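Local structure of acetylcholine-binding protein (Bulinus truncatus, 2BJ0) at residues W142-N146 / K147-L151; T5-N8 / Q9-E13. The protein probably binds acetylcholine and related ligands at its subunit interfaces, as a pentameric, soluble relative of the extracellular domain of nicotinic acetylcholine receptors. All blocks are in the same frame, centred on the assembly; numbering follows the deposited sequence.

Contact 1 of 2, residues W142-N146 / K147-L151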
ATOM      1  N   TRP A 142      17.256  -5.484 -13.089  1.00 25.83           N
ATOM      2  CA  TRP A 142      17.054  -6.779 -12.484  1.00 25.88           C
ATOM      3  C   TRP A 142      16.921  -7.897 -13.497  1.00 25.72           C
ATOM      4  O   TRP A 142      17.315  -9.024 -13.204  1.00 25.74           O
ATOM      5  CB  TRP A 142      15.801  -6.758 -11.602  1.00 27.11           C
ATOM      6  CG  TRP A 142      15.702  -7.945 -10.699  1.00 27.42           C
ATOM      7  CD1 TRP A 142      14.783  -8.938 -10.762  1.00 28.34           C
ATOM      8  CD2 TRP A 142      16.569  -8.268  -9.605  1.00 29.02           C
ATOM      9  NE1 TRP A 142      15.008  -9.855  -9.764  1.00 29.82           N
ATOM     10  CE2 TRP A 142      16.095  -9.466  -9.034  1.00 28.11           C
ATOM     11  CE3 TRP A 142      17.687  -7.644  -9.024  1.00 30.32           C
ATOM     12  CZ2 TRP A 142      16.696 -10.064  -7.927  1.00 28.50           C
ATOM     13  CZ3 TRP A 142      18.291  -8.245  -7.913  1.00 29.65           C
ATOM     14  CH2 TRP A 142      17.798  -9.452  -7.391  1.00 28.02           C
ATOM     15  N   THR A 143      16.330  -7.609 -14.659  1.00 24.65           N
ATOM     16  CA  THR A 143      15.956  -8.675 -15.578  1.00 25.30           C
ATOM     17  C   THR A 143      16.328  -8.501 -17.031  1.00 25.49           C
ATOM     18  O   THR A 143      15.967  -9.372 -17.816  1.00 25.56           O
ATOM     19  CB  THR A 143      14.406  -8.953 -15.542  1.00 25.35           C
ATOM     20  OG1 THR A 143      13.719  -7.797 -16.045  1.00 26.59           O
ATOM     21  CG2 THR A 143      13.916  -9.133 -14.115  1.00 24.12           C
ATOM     22  N   HIS A 144      17.033  -7.416 -17.388  1.00 26.80           N
ATOM     23  CA  HIS A 144      17.535  -7.210 -18.763  1.00 27.91           C
ATOM     24  C   HIS A 144      19.073  -7.320 -18.784  1.00 28.09           C
ATOM     25  O   HIS A 144      19.764  -6.528 -18.157  1.00 27.83           O
ATOM     26  CB  HIS A 144      17.116  -5.821 -19.310  1.00 27.07           C
ATOM     27  CG  HIS A 144      15.623  -5.621 -19.414  1.00 27.08           C
ATOM     28  ND1 HIS A 144      14.865  -5.101 -18.382  1.00 27.30           N
ATOM     29  CD2 HIS A 144      14.759  -5.837 -20.439  1.00 26.25           C
ATOM     30  CE1 HIS A 144      13.594  -5.044 -18.754  1.00 26.69           C
ATOM     31  NE2 HIS A 144      13.502  -5.481 -19.998  1.00 27.05           N
ATOM     32  N   ASP A 145      19.598  -8.317 -19.479  1.00 30.29           N
ATOM     33  CA  ASP A 145      21.076  -8.507 -19.577  1.00 31.93           C
ATOM     34  C   ASP A 145      21.675  -7.455 -20.513  1.00 32.00           C
ATOM     35  O   ASP A 145      20.934  -6.693 -21.124  1.00 30.97           O
ATOM     36  CB  ASP A 145      21.421  -9.937 -20.034  1.00 32.63           C
ATOM     37  CG  ASP A 145      20.918 -10.248 -21.439  1.00 35.89           C
ATOM     38  OD1 ASP A 145      20.902  -9.350 -22.306  1.00 38.20           O
ATOM     39  OD2 ASP A 145      20.511 -11.375 -21.777  1.00 41.53           O
ATOM     40  N   ASN A 146      23.004  -7.409 -20.657  1.00 33.10           N
ATOM     41  CA  ASN A 146      23.576  -6.286 -21.382  1.00 33.55           C
ATOM     42  C   ASN A 146      23.548  -6.428 -22.898  1.00 34.16           C
ATOM     43  O   ASN A 146      24.012  -5.542 -23.620  1.00 34.19           O
ATOM     44  CB  ASN A 146      24.958  -5.916 -20.883  1.00 34.54           C
ATOM     45  CG  ASN A 146      25.952  -7.032 -21.036  1.00 36.15           C
ATOM     46  OD1 ASN A 146      25.697  -8.033 -21.719  1.00 37.11           O
ATOM     47  ND2 ASN A 146      27.099  -6.881 -20.376  1.00 39.49           N
ATOM     48  N   LYS A 147      22.977  -7.528 -23.372  1.00 34.23           N
ATOM     49  CA  LYS A 147      22.619  -7.645 -24.784  1.00 34.35           C
ATOM     50  C   LYS A 147      21.404  -6.800 -25.119  1.00 33.10           C
ATOM     51  O   LYS A 147      21.236  -6.412 -26.259  1.00 32.54           O
ATOM     52  CB  LYS A 147      22.348  -9.103 -25.152  1.00 36.06           C
ATOM     53  CG  LYS A 147      23.470  -9.839 -25.864  1.00 38.38           C
ATOM     54  CD  LYS A 147      24.847  -9.700 -25.202  1.00 42.26           C
ATOM     55  CE  LYS A 147      25.922 -10.480 -26.002  1.00 42.45           C
ATOM     56  NZ  LYS A 147      27.331  -9.978 -25.778  1.00 43.58           N
ATOM     57  N   GLN A 148      20.563  -6.505 -24.118  1.00 31.61           N
ATOM     58  CA  GLN A 148      19.350  -5.683 -24.316  1.00 30.20           C
ATOM     59  C   GLN A 148      19.454  -4.299 -23.683  1.00 28.95           C
ATOM     60  O   GLN A 148      18.994  -3.330 -24.250  1.00 28.96           O
ATOM     61  CB  GLN A 148      18.128  -6.414 -23.747  1.00 30.21           C
ATOM     62  CG  GLN A 148      17.752  -7.625 -24.540  1.00 31.46           C
ATOM     63  CD  GLN A 148      16.484  -8.299 -24.051  1.00 35.50           C
ATOM     64  OE1 GLN A 148      15.797  -7.797 -23.170  1.00 35.13           O
ATOM     65  NE2 GLN A 148      16.183  -9.454 -24.620  1.00 37.07           N
ATOM     66  N   PHE A 149      20.105  -4.218 -22.525  1.00 28.20           N
ATOM     67  CA  PHE A 149      20.078  -3.043 -21.666  1.00 28.44           C
ATOM     68  C   PHE A 149      21.515  -2.716 -21.288  1.00 27.74           C
ATOM     69  O   PHE A 149      22.087  -3.381 -20.443  1.00 27.89           O
ATOM     70  CB  PHE A 149      19.308  -3.459 -20.421  1.00 27.31           C
ATOM     71  CG  PHE A 149      18.985  -2.366 -19.447  1.00 28.30           C
ATOM     72  CD1 PHE A 149      19.949  -1.826 -18.610  1.00 25.44           C
ATOM     73  CD2 PHE A 149      17.649  -2.011 -19.231  1.00 28.07           C
ATOM     74  CE1 PHE A 149      19.630  -0.868 -17.665  1.00 25.61           C
ATOM     75  CE2 PHE A 149      17.311  -1.076 -18.255  1.00 28.61           C
ATOM     76  CZ  PHE A 149      18.298  -0.499 -17.464  1.00 27.00           C
ATOM     77  N   ALA A 150      22.106  -1.699 -21.909  1.00 28.25           N
ATOM     78  CA  ALA A 150      23.476  -1.335 -21.560  1.00 28.40           C
ATOM     79  C   ALA A 150      23.504  -0.059 -20.746  1.00 28.56           C
ATOM     80  O   ALA A 150      22.914   0.922 -21.141  1.00 28.63           O
ATOM     81  CB  ALA A 150      24.330  -1.200 -22.826  1.00 28.63           C
ATOM     82  N   LEU A 151      24.186  -0.089 -19.595  1.00 29.63           N
ATOM     83  CA  LEU A 151      24.324   1.067 -18.713  1.00 30.27           C
ATOM     84  C   LEU A 151      25.536   1.871 -19.119  1.00 31.92           C
ATOM     85  O   LEU A 151      26.572   1.298 -19.467  1.00 31.61           O
ATOM     86  CB  LEU A 151      24.542   0.629 -17.260  1.00 29.93           C
ATOM     87  CG  LEU A 151      23.307   0.244 -16.458  1.00 30.81           C
ATOM     88  CD1 LEU A 151      23.662  -0.049 -15.017  1.00 30.47           C
ATOM     89  CD2 LEU A 151      22.290   1.363 -16.529  1.00 28.68           C
TER
HETATM   90  O   HOH W   1      21.939  -5.138 -17.876  1.00 20.15           O
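His-144 and Phe-149 pack against each other where an Asx motif, a tight turn built on Asp-145, carries the chain from the binding-site loop into strand 149-153 of an immunoglobulin-like sandwich. The two rings are nearly parallel, their planes 22° apart, but slid so far along each other that they barely overlap. The touching is therefore done mostly by the methylenes, His-144 CB lying 3.4 Å from Phe-149 CB; the ortho carbon Phe-149 CD2 is the next nearest atom to it. Phe-149 carries CG anti to its own N (chi1 -172°), which turns its ring to the histidine side of the strand, where the two side chains cross at a slant. The Gln-148 chain crosses that of His-144 at about a right angle, with the amide and imidazole planes 53° apart, and its OE1 lies near the ring plane at the edge, 3.5 Å from His-144 CD2. These flat groups are held from outside: His-144 ND1 bonds to Asp-84, and Gln-148 NE2 to the backbone O of Gln-72 of a neighbouring subunit.

Asp-145 uses both its carboxylate and its backbone carbonyl. Its CG sits between the backbone N and the carbonyl carbon, which turns OD1 back toward the following amides, and OD1 accepts from Lys-147 N at 3.0 Å, the donor standing above the carboxylate plane. Asp-145 O is gripped twice, by Gln-148 N and by Phe-149 N, each at 3.0 Å; the first lies out of the carbonyl plane and the second within it. OD2 meets Asn-189, beside strand 190-202, while Asn-146 ND2 reaches Asp-192. Across the turn the Asn-146 CA-H points almost straight at Phe-149 O, and a water donates both to that oxygen and to His-144 O, 2.6 Å from the latter.

Contact 2 of 2, residues T5-N8 / Q9-E13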
ATOM      1  N   THR A   5      -3.088   8.759 -30.383  1.00 30.26           N
ATOM      2  CA  THR A   5      -3.081   7.429 -30.956  1.00 29.37           C
ATOM      3  C   THR A   5      -1.692   6.790 -30.966  1.00 28.45           C
ATOM      4  O   THR A   5      -1.579   5.583 -30.985  1.00 28.33           O
ATOM      5  CB  THR A   5      -3.624   7.478 -32.378  1.00 29.30           C
ATOM      6  OG1 THR A   5      -3.149   8.671 -33.008  1.00 28.72           O
ATOM      7  CG2 THR A   5      -5.147   7.630 -32.360  1.00 28.81           C
ATOM      8  N   LEU A   6      -0.631   7.594 -31.006  1.00 28.86           N
ATOM      9  CA  LEU A   6       0.702   7.017 -30.893  1.00 28.81           C
ATOM     10  C   LEU A   6       0.916   6.491 -29.456  1.00 29.83           C
ATOM     11  O   LEU A   6       1.499   5.436 -29.245  1.00 30.25           O
ATOM     12  CB  LEU A   6       1.774   8.045 -31.256  1.00 28.66           C
ATOM     13  CG  LEU A   6       3.221   7.539 -31.204  1.00 27.50           C
ATOM     14  CD1 LEU A   6       3.444   6.315 -32.041  1.00 26.43           C
ATOM     15  CD2 LEU A   6       4.111   8.653 -31.683  1.00 27.58           C
ATOM     16  N   LEU A   7       0.415   7.232 -28.479  1.00 30.69           N
ATOM     17  CA  LEU A   7       0.534   6.835 -27.088  1.00 32.90           C
ATOM     18  C   LEU A   7      -0.085   5.460 -26.884  1.00 33.85           C
ATOM     19  O   LEU A   7       0.403   4.655 -26.094  1.00 35.79           O
ATOM     20  CB  LEU A   7      -0.100   7.897 -26.185  1.00 32.44           C
ATOM     21  CG  LEU A   7       0.416   8.023 -24.768  1.00 33.73           C
ATOM     22  CD1 LEU A   7       1.962   8.019 -24.724  1.00 34.02           C
ATOM     23  CD2 LEU A   7      -0.150   9.293 -24.193  1.00 34.15           C
ATOM     24  N   ASN A   8      -1.123   5.152 -27.642  1.00 34.61           N
ATOM     25  CA  ASN A   8      -1.704   3.824 -27.583  1.00 35.31           C
ATOM     26  C   ASN A   8      -0.776   2.711 -28.071  1.00 34.26           C
ATOM     27  O   ASN A   8      -0.821   1.606 -27.538  1.00 35.38           O
ATOM     28  CB  ASN A   8      -3.030   3.798 -28.353  1.00 37.02           C
ATOM     29  CG  ASN A   8      -4.050   4.783 -27.794  1.00 39.62           C
ATOM     30  OD1 ASN A   8      -3.878   5.350 -26.690  1.00 43.22           O
ATOM     31  ND2 ASN A   8      -5.126   4.995 -28.553  1.00 43.12           N
ATOM     32  N   GLN A   9       0.045   2.970 -29.090  1.00 31.87           N
ATOM     33  CA  GLN A   9       1.114   2.018 -29.450  1.00 29.91           C
ATOM     34  C   GLN A   9       2.163   1.940 -28.314  1.00 27.78           C
ATOM     35  O   GLN A   9       2.536   0.857 -27.888  1.00 28.99           O
ATOM     36  CB  GLN A   9       1.805   2.396 -30.788  1.00 29.59           C
ATOM     37  CG  GLN A   9       2.988   1.474 -31.121  1.00 30.73           C
ATOM     38  CD  GLN A   9       3.882   1.963 -32.249  1.00 31.57           C
ATOM     39  OE1 GLN A   9       3.704   3.074 -32.744  1.00 33.14           O
ATOM     40  NE2 GLN A   9       4.845   1.125 -32.659  1.00 30.57           N
ATOM     41  N   ILE A  10       2.613   3.096 -27.836  1.00 26.40           N
ATOM     42  CA  ILE A  10       3.636   3.224 -26.787  1.00 24.43           C
ATOM     43  C   ILE A  10       3.207   2.497 -25.509  1.00 25.13           C
ATOM     44  O   ILE A  10       3.939   1.685 -24.969  1.00 24.44           O
ATOM     45  CB  ILE A  10       3.926   4.719 -26.517  1.00 23.96           C
ATOM     46  CG1 ILE A  10       4.659   5.360 -27.706  1.00 24.58           C
ATOM     47  CG2 ILE A  10       4.734   4.912 -25.211  1.00 22.34           C
ATOM     48  CD1 ILE A  10       4.885   6.850 -27.576  1.00 24.22           C
ATOM     49  N   THR A  11       1.995   2.771 -25.030  1.00 24.64           N
ATOM     50  CA  THR A  11       1.502   2.036 -23.882  1.00 24.22           C
ATOM     51  C   THR A  11       1.286   0.551 -24.203  1.00 25.41           C
ATOM     52  O   THR A  11       1.603  -0.348 -23.407  1.00 25.29           O
ATOM     53  CB  THR A  11       0.222   2.709 -23.428  1.00 25.08           C
ATOM     54  OG1 THR A  11       0.526   4.089 -23.180  1.00 23.33           O
ATOM     55  CG2 THR A  11      -0.226   2.135 -22.064  1.00 24.56           C
ATOM     56  N   GLY A  12       0.771   0.275 -25.393  1.00 25.76           N
ATOM     57  CA  GLY A  12       0.583  -1.101 -25.816  1.00 25.90           C
ATOM     58  C   GLY A  12       1.832  -1.938 -25.815  1.00 26.21           C
ATOM     59  O   GLY A  12       1.751  -3.142 -25.590  1.00 26.16           O
ATOM     60  N   GLU A  13       2.975  -1.303 -26.110  1.00 26.11           N
ATOM     61  CA  GLU A  13       4.274  -1.958 -26.155  1.00 27.13           C
ATOM     62  C   GLU A  13       5.020  -1.846 -24.826  1.00 27.24           C
ATOM     63  O   GLU A  13       6.156  -2.294 -24.717  1.00 26.63           O
ATOM     64  CB  GLU A  13       5.135  -1.337 -27.287  1.00 26.19           C
ATOM     65  CG  GLU A  13       4.579  -1.688 -28.654  1.00 27.53           C
ATOM     66  CD  GLU A  13       5.440  -1.273 -29.841  1.00 30.23           C
ATOM     67  OE1 GLU A  13       6.534  -0.661 -29.620  1.00 32.10           O
ATOM     68  OE2 GLU A  13       5.004  -1.588 -30.995  1.00 32.45           O
TER
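Thr-11 and Leu-7 meet across one turn of the short N-terminal helix, and the contact is densest at the Leu-7 carbonyl. Thr-11 N delivers a nearly straight bond to Leu-7 O, at 2.7 Å and 176°, and arrives close to the line of the C=O bond. Thr-11 OG1 stands 3.0 Å from the same oxygen, its hydroxyl turned back beside the backbone N (chi1 -56°); Lys-79 O, in a loop, also lies within bonding reach of OG1, so the one proton has two possible acceptors. One residue earlier, Ile-10 N makes a similarly straight bond to Leu-6 O, and one residue later Gly-12 N reaches Asn-8 O at 3.0 Å from above the carbonyl plane.

Around this backbone core the side chains sort by character. Ile-10 lies between the two leucines: its CD1 comes to within 4.1 Å of Leu-6 CG, while its CG2 branch approaches Leu-7 CD1 at 4.2 Å. Leu-6 has a polar neighbour as well, since Gln-9 OE1 approaches its CD1 methyl at 3.3 Å. The opposite end of that amide is pinned: Gln-9 NE2 bonds to Glu-13 OE2 at 3.2 Å, with the carboxylate oxygen lying in the amide plane although the nitrogen comes from above the carboxylate plane. The extended glutamine chain reaches along the helix surface to Glu-13, one turn on, which probably limits rotation of both groups.

Farther out, Tyr-60 packs on Gln-9 and Ile-10, Met-80 touches Ile-10, and Leu-7 touches Asp-15 of a neighbouring subunit. The whole is an amphipathic helix with successive i to i+4 bonds, the N-terminal helix that precedes the beta-sandwich in nicotinic-receptor ligand-binding domains.

Contacts 1 and 2 lie in different parts of one subunit, a loop leading into a strand and the N-terminal helix. Their centres lie 23 Å apart and their nearest atoms about 9 Å apart, so they do not touch, and contact 2 comes first along the chain. Contact 1 borders the ligand pocket: Trp-142 meets Trp-51 of a neighbouring subunit edge-to-face, and its carbonyl oxygen bonds a sulfonic acid buffer molecule, probably from the crystallisation liquor. This is consistent with the aromatic binding site of the family. Contact 2 belongs to the N-terminal helix, remote from that molecule. Both nevertheless touch the same second subunit of the pentamer.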